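PDB 1QWR: mannose-6-phosphate isomerase from Bacillus subtilis, which probably catalyses the reversible isomerisation of D-mannose 6-phosphate to D-fructose 6-phosphate, using one zinc ion per subunit. Local coordinates for residues 130-135 with 160-165; 93-98 with 178-183; 117-122 with 168-173. One frame throughout, in Å; residues are numbered along the deposited sequence. Where two conformers were deposited one is given.

Overall arrangement
From the N terminus, the chain first lays down 93-98, the loop after strand 85-92, then 117-122 and 130-135, which start the successive strands 119-126 and 131-136. The partners return in reverse order: 160-165 closes contact 1, 168-173 closes contact 3 and 178-183 closes contact 2. The three loops are therefore fully nested, with contact 1 innermost and no crossing. Contact 1 pairs two strands of a three-stranded sheet, contact 3 pairs 119-126 with 167-170, and contact 2 joins a loop to the approach of strand 182-189, itself a neighbour of 119-126. Leu178 CD2 packs on Trp121 CD2 at 3.6 Å, linking contacts 2 and 3.

Contact 1 (130-135 with 160-165); sequences AEIIYG and IKIKPG
Ile132 and Ile160 face each other as the hydrogen-bonded pair of a short antiparallel ladder, which joins strand 131-136 to the edge strand 157-161 in a three-stranded sheet of this cupin-clan enzyme. Ile132 N donates to Ile160 O at 3.0 Å, and Ile160 N returns the bond to Ile132 O. One step on, Ile162 N donates to Ala130 O at 3.1 Å; the N-H points almost straight at the oxygen, but the nitrogen stands 38° above the carbonyl plane.

The apolar first shell centres on Ile132 and Ile160. Ile132 CG1 runs alongside Ile160, reaching its CB at 3.8 Å, with both side chains pointing the same way. With that CG1 placed between the backbone N and the carbonyl carbon (chi1 62°), the other branch is directed to the next residue pair, and Ile132 CG2 meets Ile162 CG2 at 3.7 Å where the two side chains cross at about a right angle. Past the end of the ladder Ile162 CG1 continues the shell, covering Ala130 CB at 3.7 Å, while Ile160 CD1 lies 3.9 Å from Tyr134 CB. On the opposite face Glu131 is held by a salt bridge to Arg159; Lys161 bends back over Ala130, its amine among the carbonyls of Ala130 and Glu128, but NZ is modelled too close to another atom, so these bonds are doubtful.

The second shell backs the isoleucines: Tyr168 packs on Ile132, Ile160 and Ile162, and Trp121 on Ile132. Tyr134 leads toward the metal site, its side chain about 5 Å from that of the zinc ligand His176. The ring of His225 meets the Tyr134 ring at about a right angle, and the phenol is fixed by a hydrogen bond from Tyr134 OH to Tyr169 O.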
loop_
_atom_site.group_PDB
_atom_site.type_symbol
_atom_site.label_atom_id
_atom_site.label_comp_id
_atom_site.label_asym_id
_atom_site.label_seq_id
_atom_site.Cartn_x
_atom_site.Cartn_y
_atom_site.Cartn_z
ATOM N N ALA A 130 -9.940 -15.860 -6.962
ATOM C CA ALA A 130 -9.946 -14.460 -6.549
ATOM C C ALA A 130 -10.047 -13.473 -7.713
ATOM O O ALA A 130 -9.554 -13.720 -8.819
ATOM C CB ALA A 130 -8.684 -14.155 -5.708
ATOM N N GLU A 131 -10.692 -12.344 -7.446
ATOM C CA GLU A 131 -10.845 -11.291 -8.436
ATOM C C GLU A 131 -10.710 -9.932 -7.765
ATOM O O GLU A 131 -10.642 -9.812 -6.542
ATOM C CB GLU A 131 -12.244 -11.295 -9.056
ATOM C CG GLU A 131 -12.753 -12.577 -9.644
ATOM C CD GLU A 131 -14.176 -12.391 -10.170
ATOM O OE1 GLU A 131 -15.072 -12.060 -9.356
ATOM O OE2 GLU A 131 -14.391 -12.559 -11.391
ATOM N N ILE A 132 -10.693 -8.910 -8.606
ATOM C CA ILE A 132 -10.695 -7.527 -8.159
ATOM C C ILE A 132 -11.660 -6.807 -9.108
ATOM O O ILE A 132 -11.917 -7.278 -10.224
ATOM C CB ILE A 132 -9.304 -6.850 -8.253
ATOM C CG1 ILE A 132 -8.829 -6.804 -9.698
ATOM C CG2 ILE A 132 -8.325 -7.577 -7.336
ATOM C CD1 ILE A 132 -7.570 -5.938 -9.916
ATOM N N ILE A 133 -12.205 -5.692 -8.644
ATOM C CA ILE A 133 -13.077 -4.857 -9.459
ATOM C C ILE A 133 -12.147 -3.721 -9.855
ATOM O O ILE A 133 -11.526 -3.092 -8.990
ATOM C CB ILE A 133 -14.256 -4.315 -8.640
ATOM C CG1 ILE A 133 -15.183 -5.469 -8.268
ATOM C CG2 ILE A 133 -15.012 -3.261 -9.440
ATOM C CD1 ILE A 133 -16.209 -5.118 -7.208
ATOM N N TYR A 134 -12.035 -3.476 -11.156
ATOM C CA TYR A 134 -11.143 -2.440 -11.673
ATOM C C TYR A 134 -11.725 -1.816 -12.942
ATOM O O TYR A 134 -11.691 -2.435 -14.014
ATOM C CB TYR A 134 -9.779 -3.062 -12.011
ATOM C CG TYR A 134 -8.692 -2.078 -12.391
ATOM C CD1 TYR A 134 -7.721 -1.689 -11.464
ATOM C CD2 TYR A 134 -8.600 -1.567 -13.687
ATOM C CE1 TYR A 134 -6.691 -0.822 -11.824
ATOM C CE2 TYR A 134 -7.572 -0.702 -14.060
ATOM C CZ TYR A 134 -6.619 -0.336 -13.123
ATOM O OH TYR A 134 -5.597 0.497 -13.487
ATOM N N GLY A 135 -12.231 -0.592 -12.818
ATOM C CA GLY A 135 -12.799 0.095 -13.963
ATOM C C GLY A 135 -14.286 -0.160 -14.111
ATOM O O GLY A 135 -14.875 -0.920 -13.334
ATOM N N ILE A 160 -11.301 -8.373 -12.928
ATOM C CA ILE A 160 -10.063 -8.979 -13.389
ATOM C C ILE A 160 -9.728 -10.140 -12.477
ATOM O O ILE A 160 -9.777 -10.005 -11.257
ATOM C CB ILE A 160 -8.899 -7.975 -13.350
ATOM C CG1 ILE A 160 -9.214 -6.779 -14.258
ATOM C CG2 ILE A 160 -7.607 -8.664 -13.781
ATOM C CD1 ILE A 160 -8.105 -5.727 -14.300
ATOM N N LYS A 161 -9.404 -11.281 -13.082
ATOM C CA LYS A 161 -9.055 -12.480 -12.340
ATOM C C LYS A 161 -7.601 -12.320 -11.923
ATOM O O LYS A 161 -6.745 -12.029 -12.754
ATOM C CB LYS A 161 -9.209 -13.719 -13.230
ATOM C CG LYS A 161 -9.672 -14.941 -12.469
ATOM C CD LYS A 161 -8.750 -15.225 -11.301
ATOM C CE LYS A 161 -9.330 -16.264 -10.377
ATOM N NZ LYS A 161 -8.619 -16.244 -9.081
ATOM N N ILE A 162 -7.323 -12.525 -10.642
ATOM C CA ILE A 162 -5.961 -12.354 -10.136
ATOM C C ILE A 162 -5.318 -13.621 -9.597
ATOM O O ILE A 162 -5.999 -14.591 -9.280
ATOM C CB ILE A 162 -5.929 -11.309 -9.006
ATOM C CG1 ILE A 162 -6.748 -11.816 -7.818
ATOM C CG2 ILE A 162 -6.485 -9.979 -9.517
ATOM C CD1 ILE A 162 -6.542 -11.015 -6.515
ATOM N N LYS A 163 -3.991 -13.583 -9.468
ATOM C CA LYS A 163 -3.227 -14.708 -8.938
ATOM C C LYS A 163 -2.045 -14.161 -8.125
ATOM O O LYS A 163 -1.677 -12.995 -8.260
ATOM C CB LYS A 163 -2.706 -15.578 -10.096
ATOM C CG LYS A 163 -1.678 -14.896 -10.997
ATOM C CD LYS A 163 -1.299 -15.801 -12.180
ATOM C CE LYS A 163 -0.381 -15.077 -13.165
ATOM N NZ LYS A 163 1.055 -15.210 -12.798
ATOM N N PRO A 164 -1.432 -14.996 -7.280
ATOM C CA PRO A 164 -0.295 -14.509 -6.483
ATOM C C PRO A 164 0.818 -13.979 -7.377
ATOM O O PRO A 164 1.106 -14.560 -8.430
ATOM C CB PRO A 164 0.134 -15.746 -5.687
ATOM C CG PRO A 164 -1.146 -16.534 -5.581
ATOM C CD PRO A 164 -1.765 -16.390 -6.944
ATOM N N GLY A 165 1.443 -12.873 -6.968
ATOM C CA GLY A 165 2.505 -12.317 -7.770
ATOM C C GLY A 165 2.052 -11.199 -8.692
ATOM O O GLY A 165 2.894 -10.469 -9.220
#

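Contact 2 (93-98 with 178-183); sequences KEDTSI and LCKGAL. With SO4 (sulfate ion), chain C.
Thr96 grips the carbonyl of Leu178 twice, at the well-packed end of a loop that runs antiparallel to the approach of strand 182-189. The opposite end of this pairing leads into a G1 beta bulge, where Gly181 and Ala182 both face Val92. The first bond on Leu178 O comes from Thr96 N at 3.1 Å, nearly in line with the C=O bond. The second comes from Thr96 OG1 at 3.0 Å, in the carbonyl plane and on a lone pair; the hydroxyl can reach there because OG1 sits between its own backbone N and carbonyl carbon (chi1 67°). Lys99 NZ is hydrogen-bonded to the same hydroxyl, and Trp20 packs on Thr96.

Next to it the carboxylate of Asp95 accepts from the backbone. Its OD1 takes the N-H of Lys180 at 2.9 Å, a nearly straight bond (172°) that arrives on the anti side of the carboxylate and 26° out of its plane. The same OD1 lies 3.3 Å from Cys179 CB, so this oxygen packs against the Cys179 side chain too.

Toward solvent the contact slackens. Lys180 CB still abuts Lys93 O at 3.2 Å, but the residue was deposited in two conformers. In one, Lys180 NZ lies 3.6 Å from Glu94 OE1, the side chains side by side, a long salt bridge that is doubtful for the other copy.

Beyond Thr96 the loop borders a sulfate probably taken from the crystallisation liquor. Lys18, Trp20, Lys99, Arg196 and Arg210 also bond it; since Arg196 is the probable active-site residue, the anion may mark where the substrate phosphate binds. Ser97 holds one sulfate oxygen with two donors, O1 being 2.9 Å from Ser97 N and 2.7 Å from Ser97 OG.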
loop_
_atom_site.group_PDB
_atom_site.type_symbol
_atom_site.label_atom_id
_atom_site.label_comp_id
_atom_site.label_asym_id
_atom_site.label_seq_id
_atom_site.Cartn_x
_atom_site.Cartn_y
_atom_site.Cartn_z
ATOM N N LYS A 93 -10.465 -10.595 3.723
ATOM C CA LYS A 93 -11.199 -11.824 4.003
ATOM C C LYS A 93 -12.508 -11.782 3.228
ATOM O O LYS A 93 -12.865 -12.747 2.545
ATOM C CB LYS A 93 -11.482 -11.929 5.509
ATOM C CG LYS A 93 -12.170 -13.232 5.899
ATOM C CD LYS A 93 -12.327 -13.342 7.392
ATOM C CE LYS A 93 -13.051 -14.648 7.754
ATOM N NZ LYS A 93 -13.277 -14.767 9.220
ATOM N N GLU A 94 -13.223 -10.662 3.342
ATOM C CA GLU A 94 -14.480 -10.479 2.613
ATOM C C GLU A 94 -14.286 -9.322 1.617
ATOM O O GLU A 94 -13.240 -8.669 1.613
ATOM C CB GLU A 94 -15.631 -10.151 3.576
ATOM C CG GLU A 94 -15.968 -11.246 4.605
ATOM C CD GLU A 94 -16.351 -12.577 3.975
ATOM O OE1 GLU A 94 -16.933 -12.573 2.870
ATOM O OE2 GLU A 94 -16.080 -13.637 4.591
ATOM N N ASP A 95 -15.292 -9.057 0.785
ATOM C CA ASP A 95 -15.193 -7.982 -0.215
ATOM C C ASP A 95 -15.051 -6.588 0.394
ATOM O O ASP A 95 -15.671 -6.283 1.420
ATOM C CB ASP A 95 -16.447 -7.950 -1.106
ATOM C CG ASP A 95 -16.599 -9.179 -1.982
ATOM O OD1 ASP A 95 -15.597 -9.702 -2.498
ATOM O OD2 ASP A 95 -17.756 -9.599 -2.187
ATOM N N THR A 96 -14.244 -5.720 -0.224
ATOM C CA THR A 96 -14.164 -4.371 0.323
ATOM C C THR A 96 -15.196 -3.560 -0.449
ATOM O O THR A 96 -15.750 -4.035 -1.446
ATOM C CB THR A 96 -12.778 -3.687 0.146
ATOM O OG1 THR A 96 -12.545 -3.436 -1.243
ATOM C CG2 THR A 96 -11.667 -4.567 0.703
ATOM N N SER A 97 -15.436 -2.332 -0.008
ATOM C CA SER A 97 -16.425 -1.477 -0.675
ATOM C C SER A 97 -16.009 -1.084 -2.090
ATOM O O SER A 97 -14.828 -1.123 -2.432
ATOM C CB SER A 97 -16.657 -0.212 0.158
ATOM O OG SER A 97 -15.520 0.647 0.128
ATOM N N ILE A 98 -16.984 -0.728 -2.924
ATOM C CA ILE A 98 -16.675 -0.291 -4.292
ATOM C C ILE A 98 -16.401 1.191 -4.066
ATOM O O ILE A 98 -17.208 1.892 -3.429
ATOM C CB ILE A 98 -17.871 -0.514 -5.241
ATOM C CG1 ILE A 98 -18.135 -2.019 -5.377
ATOM C CG2 ILE A 98 -17.574 0.067 -6.602
ATOM C CD1 ILE A 98 -19.258 -2.378 -6.314
ATOM N N LEU A 178 -11.016 -4.314 -3.898
ATOM C CA LEU A 178 -10.335 -5.588 -3.760
ATOM C C LEU A 178 -11.472 -6.529 -3.332
ATOM O O LEU A 178 -12.396 -6.100 -2.624
ATOM C CB LEU A 178 -9.273 -5.517 -2.657
ATOM C CG LEU A 178 -7.966 -4.802 -3.003
ATOM C CD1 LEU A 178 -7.123 -4.639 -1.746
ATOM C CD2 LEU A 178 -7.213 -5.606 -4.064
ATOM N N CYS A 179 -11.416 -7.787 -3.750
ATOM C CA CYS A 179 -12.461 -8.734 -3.393
ATOM C C CYS A 179 -11.970 -9.850 -2.471
ATOM O O CYS A 179 -10.763 -10.075 -2.327
ATOM C CB CYS A 179 -13.109 -9.285 -4.661
ATOM S SG CYS A 179 -13.911 -7.966 -5.654
ATOM N N LYS A 180 -12.917 -10.523 -1.822
ATOM C CA LYS A 180 -12.607 -11.577 -0.860
ATOM C C LYS A 180 -11.540 -12.582 -1.266
ATOM O O LYS A 180 -11.450 -12.984 -2.430
ATOM C CB LYS A 180 -13.883 -12.333 -0.480
ATOM C CG LYS A 180 -14.434 -13.213 -1.582
ATOM C CD LYS A 180 -15.694 -13.943 -1.116
ATOM C CE LYS A 180 -15.432 -14.755 0.142
ATOM N NZ LYS A 180 -16.675 -15.393 0.665
ATOM N N GLY A 181 -10.743 -12.982 -0.275
ATOM C CA GLY A 181 -9.674 -13.953 -0.472
ATOM C C GLY A 181 -8.355 -13.477 -1.037
ATOM O O GLY A 181 -7.789 -14.129 -1.905
ATOM N N ALA A 182 -7.852 -12.358 -0.534
ATOM C CA ALA A 182 -6.600 -11.805 -1.044
ATOM C C ALA A 182 -5.783 -11.226 0.091
ATOM O O ALA A 182 -6.345 -10.701 1.045
ATOM C CB ALA A 182 -6.899 -10.693 -2.074
ATOM N N LEU A 183 -4.465 -11.343 -0.023
ATOM C CA LEU A 183 -3.519 -10.809 0.958
ATOM C C LEU A 183 -2.675 -9.860 0.121
ATOM O O LEU A 183 -1.932 -10.303 -0.759
ATOM C CB LEU A 183 -2.653 -11.931 1.515
ATOM C CG LEU A 183 -1.567 -11.457 2.471
ATOM C CD1 LEU A 183 -2.196 -10.845 3.713
ATOM C CD2 LEU A 183 -0.715 -12.659 2.851
HETATM S S SO4 C . -12.906 0.113 2.481
HETATM O O1 SO4 C . -13.963 -0.715 1.846
HETATM O O2 SO4 C . -12.769 -0.245 3.896
HETATM O O3 SO4 C . -13.229 1.541 2.342
HETATM O O4 SO4 C . -11.628 -0.158 1.795
#

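Contact 3 (117-122 with 168-173); sequences KTECWY and YYVPSG. With ZN (zinc ion), chain E.
Trp121 and Tyr168 exchange backbone hydrogen bonds, Trp121 N to Tyr168 O at 2.8 Å and Tyr168 N back to Trp121 O. Val170 N likewise reaches Glu119 O at 2.7 Å.

Among side-chain polar contacts, Thr118 OG1 accepts Ser172 N at 3.1 Å just past the strand end, and water 2 joins Thr118 OG1 to Ser172 OG. Water 1 bridges Lys117 O and Val170 O. With an alanine at Thr118, Ser172 N would probably lose this acceptor, the link through water 2 would break and Tyr169 OH would lose the contact of Thr118 CG2, now 3.5 Å away.

The pairing of 119-126 with 167-170 is an antiparallel ladder of the cupin-type zinc-binding region; the N-to-C directions of 119-122 and 168-170 are 161° apart. On the face that carries Glu119, Trp121, Tyr168 and Val170 the main apolar contact is a CH-pi one: Val170 CG2 stands 3.8 Å from the centroid of the Trp121 six-membered ring, 2° off its normal. Trp121 NE1 is hydrogen-bonded to Glu186.

Metal coordination lies on that same face. Glu119 extends beyond CG (chi2 -178°), and OE2 binds the zinc ion at 2.5 Å, with His101 and His176 as further ligands. Water 3 is modelled 2.6 Å from the zinc ion but implausibly close to Lys117 NZ, so the weak salt-bridging bond of Lys117 NZ to Glu119 OE1 (3.2 Å) is less certain.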
loop_
_atom_site.group_PDB
_atom_site.type_symbol
_atom_site.label_atom_id
_atom_site.label_comp_id
_atom_site.label_asym_id
_atom_site.label_seq_id
_atom_site.Cartn_x
_atom_site.Cartn_y
_atom_site.Cartn_z
ATOM N N LYS A 117 -5.108 9.934 -3.670
ATOM C CA LYS A 117 -4.667 8.575 -3.341
ATOM C C LYS A 117 -4.473 7.633 -4.544
ATOM O O LYS A 117 -5.240 6.691 -4.757
ATOM C CB LYS A 117 -5.626 7.935 -2.313
ATOM C CG LYS A 117 -5.105 6.760 -1.449
ATOM C CD LYS A 117 -6.109 6.612 -0.248
ATOM C CE LYS A 117 -5.864 5.499 0.717
ATOM N NZ LYS A 117 -6.169 4.185 0.139
ATOM N N THR A 118 -3.463 7.925 -5.349
ATOM C CA THR A 118 -3.090 7.015 -6.426
ATOM C C THR A 118 -2.421 5.893 -5.610
ATOM O O THR A 118 -1.787 6.168 -4.587
ATOM C CB THR A 118 -2.092 7.689 -7.364
ATOM O OG1 THR A 118 -2.825 8.554 -8.239
ATOM C CG2 THR A 118 -1.311 6.652 -8.202
ATOM N N GLU A 119 -2.579 4.638 -6.031
ATOM C CA GLU A 119 -2.020 3.524 -5.275
ATOM C C GLU A 119 -1.756 2.328 -6.180
ATOM O O GLU A 119 -2.009 2.371 -7.379
ATOM C CB GLU A 119 -3.006 3.112 -4.179
ATOM C CG GLU A 119 -4.353 2.697 -4.784
ATOM C CD GLU A 119 -5.389 2.320 -3.756
ATOM O OE1 GLU A 119 -5.265 2.750 -2.600
ATOM O OE2 GLU A 119 -6.340 1.590 -4.117
ATOM N N CYS A 120 -1.213 1.268 -5.600
ATOM C CA CYS A 120 -0.955 0.064 -6.370
ATOM C C CYS A 120 -1.003 -1.150 -5.444
ATOM O O CYS A 120 -0.851 -1.040 -4.204
ATOM C CB CYS A 120 0.387 0.178 -7.108
ATOM S SG CYS A 120 1.814 0.188 -5.984
ATOM N N TRP A 121 -1.251 -2.302 -6.042
ATOM C CA TRP A 121 -1.384 -3.535 -5.292
ATOM C C TRP A 121 -0.459 -4.632 -5.764
ATOM O O TRP A 121 -0.358 -4.892 -6.970
ATOM C CB TRP A 121 -2.803 -4.104 -5.414
ATOM C CG TRP A 121 -3.882 -3.218 -4.969
ATOM C CD1 TRP A 121 -3.882 -2.405 -3.877
ATOM C CD2 TRP A 121 -5.170 -3.079 -5.584
ATOM N NE1 TRP A 121 -5.095 -1.766 -3.769
ATOM C CE2 TRP A 121 -5.903 -2.161 -4.807
ATOM C CE3 TRP A 121 -5.772 -3.644 -6.719
ATOM C CZ2 TRP A 121 -7.211 -1.788 -5.123
ATOM C CZ3 TRP A 121 -7.081 -3.276 -7.038
ATOM C CH2 TRP A 121 -7.786 -2.356 -6.243
ATOM N N TYR A 122 0.232 -5.251 -4.817
ATOM C CA TYR A 122 1.042 -6.409 -5.139
ATOM C C TYR A 122 0.289 -7.523 -4.438
ATOM O O TYR A 122 0.081 -7.475 -3.222
ATOM C CB TYR A 122 2.459 -6.346 -4.558
ATOM C CG TYR A 122 3.162 -7.665 -4.715
ATOM C CD1 TYR A 122 3.599 -8.088 -5.975
ATOM C CD2 TYR A 122 3.326 -8.543 -3.624
ATOM C CE1 TYR A 122 4.173 -9.351 -6.151
ATOM C CE2 TYR A 122 3.905 -9.814 -3.794
ATOM C CZ TYR A 122 4.319 -10.210 -5.066
ATOM O OH TYR A 122 4.822 -11.488 -5.275
ATOM N N TYR A 168 -0.995 -4.515 -9.725
ATOM C CA TYR A 168 -1.969 -3.619 -10.354
ATOM C C TYR A 168 -1.746 -2.175 -9.930
ATOM O O TYR A 168 -1.632 -1.877 -8.745
ATOM C CB TYR A 168 -3.405 -4.019 -9.998
ATOM C CG TYR A 168 -3.768 -5.389 -10.503
ATOM C CD1 TYR A 168 -3.565 -6.515 -9.715
ATOM C CD2 TYR A 168 -4.207 -5.571 -11.821
ATOM C CE1 TYR A 168 -3.778 -7.805 -10.227
ATOM C CE2 TYR A 168 -4.417 -6.849 -12.340
ATOM C CZ TYR A 168 -4.196 -7.958 -11.544
ATOM O OH TYR A 168 -4.333 -9.231 -12.073
ATOM N N TYR A 169 -1.703 -1.279 -10.906
ATOM C CA TYR A 169 -1.532 0.140 -10.626
ATOM C C TYR A 169 -2.940 0.732 -10.655
ATOM O O TYR A 169 -3.717 0.447 -11.578
ATOM C CB TYR A 169 -0.650 0.763 -11.700
ATOM C CG TYR A 169 -0.310 2.200 -11.441
ATOM C CD1 TYR A 169 0.598 2.546 -10.451
ATOM C CD2 TYR A 169 -0.864 3.215 -12.213
ATOM C CE1 TYR A 169 0.963 3.876 -10.238
ATOM C CE2 TYR A 169 -0.510 4.545 -12.009
ATOM C CZ TYR A 169 0.411 4.865 -11.021
ATOM O OH TYR A 169 0.822 6.160 -10.869
ATOM N N VAL A 170 -3.274 1.539 -9.649
ATOM C CA VAL A 170 -4.620 2.115 -9.523
ATOM C C VAL A 170 -4.584 3.633 -9.450
ATOM O O VAL A 170 -4.557 4.219 -8.370
ATOM C CB VAL A 170 -5.326 1.582 -8.259
ATOM C CG1 VAL A 170 -6.827 1.941 -8.303
ATOM C CG2 VAL A 170 -5.134 0.077 -8.142
ATOM N N PRO A 171 -4.589 4.298 -10.614
ATOM C CA PRO A 171 -4.553 5.761 -10.655
ATOM C C PRO A 171 -5.745 6.322 -9.893
ATOM O O PRO A 171 -6.812 5.711 -9.885
ATOM C CB PRO A 171 -4.665 6.070 -12.145
ATOM C CG PRO A 171 -4.084 4.851 -12.806
ATOM C CD PRO A 171 -4.604 3.722 -11.969
ATOM N N SER A 172 -5.576 7.471 -9.247
ATOM C CA SER A 172 -6.705 8.078 -8.555
ATOM C C SER A 172 -7.746 8.310 -9.666
ATOM O O SER A 172 -7.382 8.524 -10.843
ATOM C CB SER A 172 -6.296 9.403 -7.928
ATOM O OG SER A 172 -5.760 10.275 -8.908
ATOM N N GLY A 173 -9.021 8.245 -9.295
ATOM C CA GLY A 173 -10.102 8.411 -10.261
ATOM C C GLY A 173 -10.610 7.057 -10.750
ATOM O O GLY A 173 -11.611 6.976 -11.470
HETATM ZN ZN ZN E . -8.334 1.546 -2.601
HETATM O O HOH W 1 -6.550 5.223 -6.664
HETATM O O HOH W 2 -3.373 11.083 -7.006
HETATM O O HOH W 3 -6.840 2.336 -0.629
#